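PDB 3V10: rhusiopathiae surface protein B from Erysipelothrix rhusiopathiae, which probably binds collagen through this domain, as part of a longer peptidoglycan-anchored surface protein of the serine-aspartate repeat family. Local coordinates for residues 19-24 with 119-124; 27-32 with 304-309; 53-58 with 137-142; 61-66 with 149-154. All coordinates share one frame; numbering follows the deposited sequence.

From the N terminus, the first halves of all four contacts come in quick succession, at 19-24, 27-32, 53-58 and 61-66, before any of them is closed. Contact 1 closes first, at 119-124, then contact 3 at 137-142 and contact 4 at 149-154; their segments alternate, so these three loops all cross one another. Contact 2 closes last, at 304-309; its loop crosses that of contact 1 and encloses those of contacts 3 and 4. Contacts 1, 3 and 4 join the small three-stranded sheet and the loops to the large sheet of the N-terminal Ig-like domain. Contact 2 instead brings the end of the second, C-terminal Ig-like domain back to that sheet.

Contact 1: residues 19-24 with 119-124; sequences GLINNP and SVYDNA
Pro24 CB sits over one face of the Tyr121 ring, 3.8 Å from its centroid and 14° off the normal, a CH-pi contact. Ile21 approaches the same ring obliquely, with Ile21 CG2 3.8 Å from Tyr121 CE1, the two side chains sliding past each other in opposite directions. No direct hydrogen bond joins the segments; water does that work. In the plane of the ring, at its edge, one water is bound 2.7 Å from Tyr121 OH and makes a weak further bond to Asn22 O. A second water lies 2.9 Å from Pro24 O, to which it probably donates, and accepts from Tyr121 N at 3.2 Å. With chi1 at 70°, Tyr121 CG sits between its own backbone N and carbonyl carbon, and this carries the ring across to the 19-24 loop. Within the same segment Asn23 ND2 donates to Asn22 OD1, while Asn23 OD1 bonds Ser25 OG. Strands 28-35 and 61-65 flank strand 112-123, and Tyr121 touches Ile28 and Leu63 of this large sheet and Ile151 of the small one, in which Ile21 bonds to strand 150-153, so its ring lies where the two sheets meet.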
loop_
_atom_site.group_PDB
_atom_site.type_symbol
_atom_site.label_atom_id
_atom_site.label_comp_id
_atom_site.label_asym_id
_atom_site.label_seq_id
_atom_site.Cartn_x
_atom_site.Cartn_y
_atom_site.Cartn_z
ATOM N N GLY A 19 -17.562 1.293 0.403
ATOM C CA GLY A 19 -18.002 1.197 -0.976
ATOM C C GLY A 19 -17.210 0.145 -1.731
ATOM O O GLY A 19 -16.343 -0.524 -1.160
ATOM N N LEU A 20 -17.499 -0.003 -3.020
ATOM C CA LEU A 20 -16.813 -0.986 -3.846
ATOM C C LEU A 20 -15.327 -0.667 -3.971
ATOM O O LEU A 20 -14.950 0.400 -4.448
ATOM C CB LEU A 20 -17.456 -1.038 -5.232
ATOM C CG LEU A 20 -16.978 -2.084 -6.241
ATOM C CD1 LEU A 20 -17.142 -3.496 -5.673
ATOM C CD2 LEU A 20 -17.781 -1.929 -7.525
ATOM N N ILE A 21 -14.484 -1.593 -3.526
ATOM C CA ILE A 21 -13.045 -1.402 -3.605
ATOM C C ILE A 21 -12.613 -1.854 -4.993
ATOM O O ILE A 21 -12.830 -2.999 -5.383
ATOM C CB ILE A 21 -12.325 -2.199 -2.502
ATOM C CG1 ILE A 21 -12.744 -1.646 -1.136
ATOM C CG2 ILE A 21 -10.808 -2.097 -2.676
ATOM C CD1 ILE A 21 -12.212 -2.427 0.045
ATOM N N ASN A 22 -11.993 -0.935 -5.729
ATOM C CA ASN A 22 -11.585 -1.176 -7.110
ATOM C C ASN A 22 -10.319 -1.990 -7.398
ATOM O O ASN A 22 -10.306 -2.803 -8.329
ATOM C CB ASN A 22 -11.510 0.176 -7.831
ATOM C CG ASN A 22 -11.193 0.038 -9.301
ATOM O OD1 ASN A 22 -10.047 0.209 -9.721
ATOM N ND2 ASN A 22 -12.209 -0.282 -10.096
ATOM N N ASN A 23 -9.259 -1.774 -6.622
ATOM C CA ASN A 23 -8.008 -2.499 -6.836
ATOM C C ASN A 23 -7.217 -2.623 -5.530
ATOM O O ASN A 23 -7.469 -1.890 -4.572
ATOM C CB ASN A 23 -7.167 -1.786 -7.900
ATOM C CG ASN A 23 -6.765 -0.391 -7.479
ATOM O OD1 ASN A 23 -6.032 -0.217 -6.512
ATOM N ND2 ASN A 23 -7.251 0.614 -8.202
ATOM N N PRO A 24 -6.250 -3.557 -5.477
ATOM C CA PRO A 24 -5.432 -3.774 -4.281
ATOM C C PRO A 24 -4.265 -2.804 -4.082
ATOM O O PRO A 24 -3.425 -3.030 -3.216
ATOM C CB PRO A 24 -4.946 -5.210 -4.468
ATOM C CG PRO A 24 -4.727 -5.269 -5.933
ATOM C CD PRO A 24 -5.971 -4.592 -6.488
ATOM N N SER A 119 -4.394 -3.611 5.716
ATOM C CA SER A 119 -4.423 -4.910 5.056
ATOM C C SER A 119 -4.347 -4.793 3.542
ATOM O O SER A 119 -4.613 -3.737 2.969
ATOM C CB SER A 119 -5.695 -5.676 5.441
ATOM O OG SER A 119 -6.846 -5.071 4.879
ATOM N N VAL A 120 -3.963 -5.890 2.904
ATOM C CA VAL A 120 -3.863 -5.955 1.454
ATOM C C VAL A 120 -4.616 -7.206 1.027
ATOM O O VAL A 120 -4.688 -8.180 1.784
ATOM C CB VAL A 120 -2.380 -6.054 0.998
ATOM C CG1 VAL A 120 -1.689 -7.223 1.695
ATOM C CG2 VAL A 120 -2.305 -6.226 -0.505
ATOM N N TYR A 121 -5.207 -7.188 -0.161
ATOM C CA TYR A 121 -5.928 -8.368 -0.613
ATOM C C TYR A 121 -5.388 -8.954 -1.902
ATOM O O TYR A 121 -4.864 -8.243 -2.760
ATOM C CB TYR A 121 -7.431 -8.085 -0.782
ATOM C CG TYR A 121 -7.808 -7.184 -1.938
ATOM C CD1 TYR A 121 -7.960 -5.812 -1.755
ATOM C CD2 TYR A 121 -8.051 -7.712 -3.207
ATOM C CE1 TYR A 121 -8.352 -4.982 -2.803
ATOM C CE2 TYR A 121 -8.443 -6.890 -4.267
ATOM C CZ TYR A 121 -8.595 -5.527 -4.052
ATOM O OH TYR A 121 -9.029 -4.707 -5.068
ATOM N N ASP A 122 -5.497 -10.274 -1.999
ATOM C CA ASP A 122 -5.084 -11.010 -3.180
ATOM C C ASP A 122 -6.393 -11.449 -3.815
ATOM O O ASP A 122 -7.380 -11.660 -3.118
ATOM C CB ASP A 122 -4.262 -12.248 -2.809
ATOM C CG ASP A 122 -2.900 -11.901 -2.241
ATOM O OD1 ASP A 122 -2.208 -11.036 -2.825
ATOM O OD2 ASP A 122 -2.516 -12.506 -1.217
ATOM N N ASN A 123 -6.405 -11.574 -5.134
ATOM C CA ASN A 123 -7.607 -11.995 -5.848
ATOM C C ASN A 123 -7.182 -12.966 -6.938
ATOM O O ASN A 123 -6.493 -12.587 -7.879
ATOM C CB ASN A 123 -8.315 -10.768 -6.436
ATOM C CG ASN A 123 -9.251 -11.117 -7.579
ATOM O OD1 ASN A 123 -9.960 -12.126 -7.546
ATOM N ND2 ASN A 123 -9.270 -10.263 -8.595
ATOM N N ALA A 124 -7.596 -14.220 -6.792
ATOM C CA ALA A 124 -7.236 -15.281 -7.731
ATOM C C ALA A 124 -8.132 -15.402 -8.961
ATOM O O ALA A 124 -7.805 -16.135 -9.897
ATOM C CB ALA A 124 -7.196 -16.613 -6.994
HETATM O O HOH W 1 -9.413 -5.861 -7.433
HETATM O O HOH W 2 -4.931 -4.141 -1.064
#

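Contact 2: residues 27-32 with 304-309; sequences PIEFNL and SVVNMF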
loop_
_atom_site.group_PDB
_atom_site.type_symbol
_atom_site.label_atom_id
_atom_site.label_comp_id
_atom_site.label_asym_id
_atom_site.label_seq_id
_atom_site.Cartn_x
_atom_site.Cartn_y
_atom_site.Cartn_z
ATOM N N PRO A 27 -4.302 0.260 0.767
ATOM C CA PRO A 27 -4.643 -0.662 1.853
ATOM C C PRO A 27 -6.122 -0.591 2.211
ATOM O O PRO A 27 -6.794 0.402 1.920
ATOM C CB PRO A 27 -3.793 -0.165 3.026
ATOM C CG PRO A 27 -2.743 0.725 2.395
ATOM C CD PRO A 27 -3.480 1.377 1.262
ATOM N N ILE A 28 -6.626 -1.658 2.826
ATOM C CA ILE A 28 -7.998 -1.684 3.314
ATOM C C ILE A 28 -7.763 -1.514 4.811
ATOM O O ILE A 28 -7.131 -2.356 5.442
ATOM C CB ILE A 28 -8.705 -3.024 3.019
ATOM C CG1 ILE A 28 -8.925 -3.157 1.509
ATOM C CG2 ILE A 28 -10.043 -3.079 3.729
ATOM C CD1 ILE A 28 -9.668 -4.402 1.073
ATOM N N GLU A 29 -8.246 -0.404 5.362
ATOM C CA GLU A 29 -8.032 -0.079 6.767
ATOM C C GLU A 29 -9.103 -0.514 7.749
ATOM O O GLU A 29 -10.304 -0.408 7.485
ATOM C CB GLU A 29 -7.841 1.429 6.924
ATOM C CG GLU A 29 -6.733 2.020 6.097
ATOM C CD GLU A 29 -6.860 3.524 5.996
ATOM O OE1 GLU A 29 -7.036 4.174 7.049
ATOM O OE2 GLU A 29 -6.789 4.052 4.867
ATOM N N PHE A 30 -8.643 -0.986 8.900
ATOM C CA PHE A 30 -9.528 -1.419 9.965
ATOM C C PHE A 30 -9.174 -0.617 11.205
ATOM O O PHE A 30 -8.009 -0.534 11.587
ATOM C CB PHE A 30 -9.344 -2.913 10.242
ATOM C CG PHE A 30 -9.873 -3.794 9.154
ATOM C CD1 PHE A 30 -11.206 -4.189 9.151
ATOM C CD2 PHE A 30 -9.050 -4.199 8.111
ATOM C CE1 PHE A 30 -11.714 -4.976 8.125
ATOM C CE2 PHE A 30 -9.548 -4.988 7.074
ATOM C CZ PHE A 30 -10.884 -5.377 7.082
ATOM N N ASN A 31 -10.179 0.003 11.809
ATOM C CA ASN A 31 -9.971 0.780 13.020
ATOM C C ASN A 31 -10.715 0.084 14.148
ATOM O O ASN A 31 -11.891 -0.255 14.011
ATOM C CB ASN A 31 -10.504 2.199 12.850
ATOM C CG ASN A 31 -10.490 2.975 14.145
ATOM O OD1 ASN A 31 -9.435 3.392 14.624
ATOM N ND2 ASN A 31 -11.666 3.157 14.734
ATOM N N LEU A 32 -10.028 -0.123 15.263
ATOM C CA LEU A 32 -10.616 -0.805 16.404
ATOM C C LEU A 32 -10.236 -0.128 17.717
ATOM O O LEU A 32 -9.096 0.294 17.909
ATOM C CB LEU A 32 -10.147 -2.267 16.408
ATOM C CG LEU A 32 -10.654 -3.225 17.482
ATOM C CD1 LEU A 32 -12.132 -3.524 17.257
ATOM C CD2 LEU A 32 -9.834 -4.511 17.429
ATOM N N SER A 304 -0.468 8.365 -5.893
ATOM C CA SER A 304 -0.054 8.329 -4.505
ATOM C C SER A 304 -0.418 7.006 -3.868
ATOM O O SER A 304 -1.210 6.234 -4.412
ATOM C CB SER A 304 -0.719 9.464 -3.732
ATOM O OG SER A 304 -2.124 9.292 -3.698
ATOM N N VAL A 305 0.185 6.753 -2.715
ATOM C CA VAL A 305 -0.066 5.538 -1.959
ATOM C C VAL A 305 -0.548 5.970 -0.582
ATOM O O VAL A 305 0.100 6.776 0.091
ATOM C CB VAL A 305 1.223 4.680 -1.810
ATOM C CG1 VAL A 305 0.916 3.396 -1.038
ATOM C CG2 VAL A 305 1.782 4.338 -3.181
ATOM N N VAL A 306 -1.699 5.453 -0.168
ATOM C CA VAL A 306 -2.236 5.790 1.141
ATOM C C VAL A 306 -1.326 5.154 2.183
ATOM O O VAL A 306 -0.822 4.048 1.978
ATOM C CB VAL A 306 -3.679 5.255 1.308
ATOM C CG1 VAL A 306 -4.178 5.520 2.717
ATOM C CG2 VAL A 306 -4.599 5.935 0.301
ATOM N N ASN A 307 -1.106 5.869 3.282
ATOM C CA ASN A 307 -0.254 5.398 4.374
ATOM C C ASN A 307 -0.537 3.932 4.668
ATOM O O ASN A 307 -1.670 3.552 4.970
ATOM C CB ASN A 307 -0.489 6.247 5.629
ATOM C CG ASN A 307 0.454 5.892 6.760
ATOM O OD1 ASN A 307 0.409 4.786 7.291
ATOM N ND2 ASN A 307 1.318 6.832 7.135
ATOM N N MET A 308 0.507 3.114 4.593
ATOM C CA MET A 308 0.362 1.682 4.804
ATOM C C MET A 308 0.891 1.146 6.134
ATOM O O MET A 308 1.025 -0.070 6.308
ATOM C CB MET A 308 1.013 0.933 3.632
ATOM C CG MET A 308 2.507 1.212 3.376
ATOM S SD MET A 308 3.005 2.823 2.628
ATOM C CE MET A 308 4.351 3.171 3.694
ATOM N N PHE A 309 1.166 2.042 7.079
ATOM C CA PHE A 309 1.690 1.638 8.386
ATOM C C PHE A 309 0.615 1.296 9.413
ATOM O O PHE A 309 -0.403 1.978 9.520
ATOM C CB PHE A 309 2.577 2.747 8.968
ATOM C CG PHE A 309 3.902 2.905 8.268
ATOM C CD1 PHE A 309 4.918 1.969 8.450
ATOM C CD2 PHE A 309 4.144 4.002 7.451
ATOM C CE1 PHE A 309 6.163 2.127 7.828
ATOM C CE2 PHE A 309 5.382 4.172 6.823
ATOM C CZ PHE A 309 6.394 3.233 7.013
#
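Pro27 meets Val306 and Met308 across a gap of more than 270 residues without one hydrogen bond between the two segments; the 165 Å² they bury comes from van der Waals contacts, including the proline ring against carbonyl oxygens. The proline ring does most of the touching: Pro27 CD lies 3.9 Å from Val306 CB and 3.8 Å from Val306 O, while Pro27 CG is 4.0 Å from Met308 CB. Pro27 and both partners cross obliquely. Only the root of Met308 takes part, because bends at chi2 and chi3 lead its sulfur away. Val306 CG1, anti to the backbone N (chi1 176°), meets Glu29 OE2 at 3.7 Å, a polar oxygen against a methyl rather than a bond. The second segment contains an Asx turn: Asn307 OD1 accepts from Phe309 N at 2.9 Å with an N-H...O angle of 155°. Asn307 ND2 bonds Lys272 O and Leu274 O, and Lys118 NZ, from strand 112-123, bonds both Asn307 O and Phe309 O. The chain thus turns out of strand 303-306 of the second, C-terminal Ig-like domain and enters strand 311-315, which pairs with strands 71-77 and 112-123 of the N-terminal domain. A C-terminal strand of one domain inserted into the sheet of the other is consistent with the latch of the Collagen Hug model, and this contact lies just before that strand.

Contact 3: residues 53-58 with 137-142; sequences LTLPSN and TNLGLG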
loop_
_atom_site.group_PDB
_atom_site.type_symbol
_atom_site.label_atom_id
_atom_site.label_comp_id
_atom_site.label_asym_id
_atom_site.label_seq_id
_atom_site.Cartn_x
_atom_site.Cartn_y
_atom_site.Cartn_z
ATOM N N LEU A 53 -7.542 -11.035 15.931
ATOM C CA LEU A 53 -8.282 -10.433 14.834
ATOM C C LEU A 53 -8.131 -11.365 13.634
ATOM O O LEU A 53 -7.057 -11.922 13.407
ATOM C CB LEU A 53 -7.706 -9.051 14.506
ATOM C CG LEU A 53 -7.646 -8.076 15.687
ATOM C CD1 LEU A 53 -7.026 -6.754 15.245
ATOM C CD2 LEU A 53 -9.043 -7.851 16.230
ATOM N N THR A 54 -9.209 -11.545 12.881
ATOM C CA THR A 54 -9.176 -12.412 11.713
ATOM C C THR A 54 -9.715 -11.694 10.488
ATOM O O THR A 54 -10.913 -11.459 10.379
ATOM C CB THR A 54 -10.014 -13.682 11.933
ATOM O OG1 THR A 54 -9.585 -14.335 13.133
ATOM C CG2 THR A 54 -9.854 -14.637 10.759
ATOM N N LEU A 55 -8.820 -11.347 9.570
ATOM C CA LEU A 55 -9.213 -10.672 8.346
ATOM C C LEU A 55 -10.060 -11.646 7.527
ATOM O O LEU A 55 -9.806 -12.849 7.512
ATOM C CB LEU A 55 -7.967 -10.222 7.579
ATOM C CG LEU A 55 -7.203 -9.080 8.261
ATOM C CD1 LEU A 55 -5.804 -8.958 7.681
ATOM C CD2 LEU A 55 -7.980 -7.766 8.109
ATOM N N PRO A 56 -11.081 -11.133 6.828
ATOM C CA PRO A 56 -11.977 -11.961 6.015
ATOM C C PRO A 56 -11.364 -12.532 4.745
ATOM O O PRO A 56 -10.326 -12.072 4.274
ATOM C CB PRO A 56 -13.131 -11.009 5.714
ATOM C CG PRO A 56 -12.396 -9.706 5.523
ATOM C CD PRO A 56 -11.382 -9.699 6.656
ATOM N N SER A 57 -12.022 -13.540 4.189
ATOM C CA SER A 57 -11.546 -14.150 2.960
ATOM C C SER A 57 -12.563 -15.158 2.458
ATOM O O SER A 57 -13.427 -15.596 3.207
ATOM C CB SER A 57 -10.231 -14.887 3.214
ATOM O OG SER A 57 -10.450 -15.994 4.072
ATOM N N ASN A 58 -12.474 -15.496 1.179
ATOM C CA ASN A 58 -13.328 -16.536 0.623
ATOM C C ASN A 58 -12.393 -17.383 -0.224
ATOM O O ASN A 58 -11.186 -17.348 -0.004
ATOM C CB ASN A 58 -14.527 -15.985 -0.182
ATOM C CG ASN A 58 -14.132 -15.112 -1.349
ATOM O OD1 ASN A 58 -13.107 -15.321 -1.988
ATOM N ND2 ASN A 58 -14.984 -14.135 -1.658
ATOM N N THR A 137 -17.476 -8.523 7.575
ATOM C CA THR A 137 -16.640 -8.973 8.676
ATOM C C THR A 137 -16.723 -8.144 9.959
ATOM O O THR A 137 -17.074 -6.962 9.943
ATOM C CB THR A 137 -15.154 -8.993 8.209
ATOM O OG1 THR A 137 -14.327 -9.616 9.199
ATOM C CG2 THR A 137 -14.657 -7.565 7.984
ATOM N N ASN A 138 -16.405 -8.797 11.070
ATOM C CA ASN A 138 -16.340 -8.153 12.373
ATOM C C ASN A 138 -14.974 -8.559 12.924
ATOM O O ASN A 138 -14.745 -8.559 14.132
ATOM C CB ASN A 138 -17.468 -8.627 13.311
ATOM C CG ASN A 138 -17.540 -10.138 13.439
ATOM O OD1 ASN A 138 -16.601 -10.854 13.099
ATOM N ND2 ASN A 138 -18.670 -10.630 13.947
ATOM N N LEU A 139 -14.065 -8.891 12.005
ATOM C CA LEU A 139 -12.704 -9.326 12.339
ATOM C C LEU A 139 -12.683 -10.502 13.310
ATOM O O LEU A 139 -11.684 -10.735 13.992
ATOM C CB LEU A 139 -11.889 -8.171 12.923
ATOM C CG LEU A 139 -11.484 -7.067 11.943
ATOM C CD1 LEU A 139 -10.649 -6.020 12.659
ATOM C CD2 LEU A 139 -10.700 -7.680 10.783
ATOM N N GLY A 140 -13.786 -11.240 13.368
ATOM C CA GLY A 140 -13.857 -12.382 14.261
ATOM C C GLY A 140 -14.263 -12.039 15.682
ATOM O O GLY A 140 -14.406 -12.925 16.521
ATOM N N LEU A 141 -14.457 -10.755 15.961
ATOM C CA LEU A 141 -14.856 -10.319 17.297
ATOM C C LEU A 141 -16.378 -10.452 17.396
ATOM O O LEU A 141 -17.131 -9.586 16.939
ATOM C CB LEU A 141 -14.400 -8.875 17.521
ATOM C CG LEU A 141 -12.907 -8.648 17.223
ATOM C CD1 LEU A 141 -12.571 -7.162 17.301
ATOM C CD2 LEU A 141 -12.056 -9.440 18.204
ATOM N N GLY A 142 -16.813 -11.561 17.990
ATOM C CA GLY A 142 -18.228 -11.870 18.116
ATOM C C GLY A 142 -19.187 -10.855 18.710
ATOM O O GLY A 142 -20.391 -10.925 18.452
HETATM O O HOH W 3 -10.687 -13.383 15.673
HETATM O O HOH W 4 -13.255 -12.107 9.296
#
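Thr54 N donates to Leu139 O at 2.8 Å, fairly straight at 159° but with the donor 50° above the carbonyl plane, and Leu139 CA returns a CA-H...O contact of 3.4 Å to Thr54 O. The acceptor belongs to a type I' turn from Asn138 to Leu141, whose two central residues, Leu139 and Gly140, both have positive phi. Two side-chain turns accompany it: an ST turn, in which Thr137 OG1 accepts from Leu139 N at 2.9 Å, and an Asx turn from Asn138 OD1 to Gly140 N. Thr137 OG1 stands anti to its own backbone nitrogen (chi1 -172°), where it also meets a water at 2.7 Å that donates to Thr54 O. Among the side chains, Leu139 and Leu55 run side by side in the same direction, CD2 to CD2 at 3.8 Å. Leu53 CD2 touches Leu141 CD1 at 3.8 Å, slotting against the forked end of that leucine. Pro56 meets Thr137 roughly at right angles, with CB to CB 3.8 Å. The interface is therefore split in two: one direct bond and two bridging waters serve the polar groups, Leu139 O taking both Thr54 N and a water that also binds Thr54 OG1, while leucine methyls pack toward Phe30 and Leu32 of strand 28-35 in the interior of the Ig-like domain.

Contact 4: residues 61-66 with 149-154; sequences VSLRSL and ITISQP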
loop_
_atom_site.group_PDB
_atom_site.type_symbol
_atom_site.label_atom_id
_atom_site.label_comp_id
_atom_site.label_asym_id
_atom_site.label_seq_id
_atom_site.Cartn_x
_atom_site.Cartn_y
_atom_site.Cartn_z
ATOM N N VAL A 61 -10.627 -14.439 -2.760
ATOM C CA VAL A 61 -10.107 -13.199 -2.187
ATOM C C VAL A 61 -9.796 -13.335 -0.697
ATOM O O VAL A 61 -10.646 -13.743 0.093
ATOM C CB VAL A 61 -11.122 -12.043 -2.376
ATOM C CG1 VAL A 61 -10.548 -10.735 -1.826
ATOM C CG2 VAL A 61 -11.465 -11.897 -3.838
ATOM N N SER A 62 -8.567 -12.997 -0.318
ATOM C CA SER A 62 -8.149 -13.063 1.075
ATOM C C SER A 62 -7.453 -11.773 1.476
ATOM O O SER A 62 -6.628 -11.246 0.731
ATOM C CB SER A 62 -7.195 -14.247 1.305
ATOM O OG SER A 62 -7.876 -15.490 1.213
ATOM N N LEU A 63 -7.810 -11.251 2.643
ATOM C CA LEU A 63 -7.176 -10.043 3.152
ATOM C C LEU A 63 -6.105 -10.503 4.117
ATOM O O LEU A 63 -6.308 -11.469 4.853
ATOM C CB LEU A 63 -8.183 -9.153 3.884
ATOM C CG LEU A 63 -8.940 -8.157 3.001
ATOM C CD1 LEU A 63 -9.810 -8.911 2.012
ATOM C CD2 LEU A 63 -9.790 -7.245 3.878
ATOM N N ARG A 64 -4.964 -9.824 4.106
ATOM C CA ARG A 64 -3.865 -10.192 4.989
ATOM C C ARG A 64 -3.043 -8.968 5.373
ATOM O O ARG A 64 -3.161 -7.901 4.759
ATOM C CB ARG A 64 -2.960 -11.224 4.306
ATOM C CG ARG A 64 -2.166 -10.689 3.119
ATOM C CD ARG A 64 -1.126 -11.702 2.663
ATOM N NE ARG A 64 -0.139 -11.118 1.756
ATOM C CZ ARG A 64 -0.422 -10.654 0.544
ATOM N NH1 ARG A 64 0.533 -10.138 -0.212
ATOM N NH2 ARG A 64 -1.663 -10.707 0.085
ATOM N N SER A 65 -2.226 -9.119 6.408
ATOM C CA SER A 65 -1.371 -8.027 6.851
ATOM C C SER A 65 -0.305 -7.802 5.776
ATOM O O SER A 65 -0.019 -8.700 4.986
ATOM C CB SER A 65 -0.704 -8.393 8.186
ATOM O OG SER A 65 0.387 -7.535 8.474
ATOM N N LEU A 66 0.267 -6.606 5.726
ATOM C CA LEU A 66 1.318 -6.315 4.748
ATOM C C LEU A 66 2.651 -6.863 5.244
ATOM O O LEU A 66 3.622 -6.956 4.487
ATOM C CB LEU A 66 1.479 -4.807 4.547
ATOM C CG LEU A 66 0.512 -4.032 3.655
ATOM C CD1 LEU A 66 -0.922 -4.205 4.138
ATOM C CD2 LEU A 66 0.918 -2.557 3.679
ATOM N N ILE A 149 -17.833 -5.425 3.201
ATOM C CA ILE A 149 -16.673 -5.068 2.409
ATOM C C ILE A 149 -16.967 -5.651 1.036
ATOM O O ILE A 149 -17.256 -6.847 0.906
ATOM C CB ILE A 149 -15.368 -5.693 2.970
ATOM C CG1 ILE A 149 -14.956 -4.967 4.254
ATOM C CG2 ILE A 149 -14.265 -5.632 1.918
ATOM C CD1 ILE A 149 -13.655 -5.472 4.867
ATOM N N THR A 150 -16.940 -4.793 0.024
ATOM C CA THR A 150 -17.194 -5.205 -1.348
ATOM C C THR A 150 -15.926 -4.980 -2.157
ATOM O O THR A 150 -15.407 -3.863 -2.216
ATOM C CB THR A 150 -18.351 -4.391 -1.974
ATOM O OG1 THR A 150 -17.997 -3.004 -2.015
ATOM C CG2 THR A 150 -19.613 -4.553 -1.145
ATOM N N ILE A 151 -15.433 -6.049 -2.775
ATOM C CA ILE A 151 -14.212 -5.986 -3.563
ATOM C C ILE A 151 -14.466 -6.359 -5.011
ATOM O O ILE A 151 -15.047 -7.401 -5.305
ATOM C CB ILE A 151 -13.134 -6.942 -2.999
ATOM C CG1 ILE A 151 -12.719 -6.497 -1.594
ATOM C CG2 ILE A 151 -11.922 -6.976 -3.933
ATOM C CD1 ILE A 151 -11.794 -7.474 -0.896
ATOM N N SER A 152 -14.020 -5.500 -5.914
ATOM C CA SER A 152 -14.197 -5.744 -7.333
ATOM C C SER A 152 -13.187 -6.745 -7.869
ATOM O O SER A 152 -11.982 -6.615 -7.645
ATOM C CB SER A 152 -14.064 -4.442 -8.120
ATOM O OG SER A 152 -13.993 -4.714 -9.508
ATOM N N GLN A 153 -13.696 -7.748 -8.574
ATOM C CA GLN A 153 -12.860 -8.761 -9.194
ATOM C C GLN A 153 -13.048 -8.549 -10.686
ATOM O O GLN A 153 -13.943 -9.129 -11.294
ATOM C CB GLN A 153 -13.326 -10.159 -8.802
ATOM C CG GLN A 153 -13.065 -10.511 -7.357
ATOM C CD GLN A 153 -13.642 -11.858 -6.990
ATOM O OE1 GLN A 153 -14.848 -11.992 -6.778
ATOM N NE2 GLN A 153 -12.786 -12.873 -6.931
ATOM N N PRO A 154 -12.203 -7.704 -11.292
ATOM C CA PRO A 154 -12.289 -7.410 -12.725
ATOM C C PRO A 154 -12.136 -8.625 -13.627
ATOM O O PRO A 154 -11.321 -9.509 -13.370
ATOM C CB PRO A 154 -11.174 -6.388 -12.932
ATOM C CG PRO A 154 -10.143 -6.833 -11.934
ATOM C CD PRO A 154 -10.993 -7.095 -10.708
#
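Gln153 NE2, whose amide lies against Val61, is gripped by two acceptors, Asn123 OD1 and Glu60 OE1. Asn123 OD1 in turn also accepts from Tyr125 N, so the first partner of the amide is itself held in place. With two acceptors for the NH2 group, which probably use both its protons, the buried amide can rest beside a hydrocarbon: Val61 CG2 is 3.5 Å from Gln153 NE2 and 3.8 Å from Gln153 CD. The glutamine chain is extended beyond CG (chi2 175°), which brings the amide obliquely across Val61 CG2. The other branch of Val61 serves a different partner. Val61 CG1 points at Ile151 CD1, tip to tip at 3.6 Å, and Ile151 can reach that far because its CD1 is anti to CA (chi2 173°). The same Ile151 CD1 is 3.8 Å from Leu63 CD1, the two side chains sliding past each other, so one methyl touches both a valine and a leucine. A looser touch, Leu63 CD2 to Ile149 CD1 at 4.4 Å, extends the row. Alternate residues of each strand thus face the partner, Val61 and Leu63 on one side, Ile149, Ile151 and Gln153 on the other. The strand axes approach to 10.0 Å at 125°, which is the geometry of two layers packed face to face rather than of paired neighbours. Strand 61-65 pairs with 112-123 in the large sheet; strand 150-153 is the middle one of the small sheet, between 20-21 and 131-134. Tyr121 and Phe30 from the large sheet, with Ala133 from the small one, fill in around them.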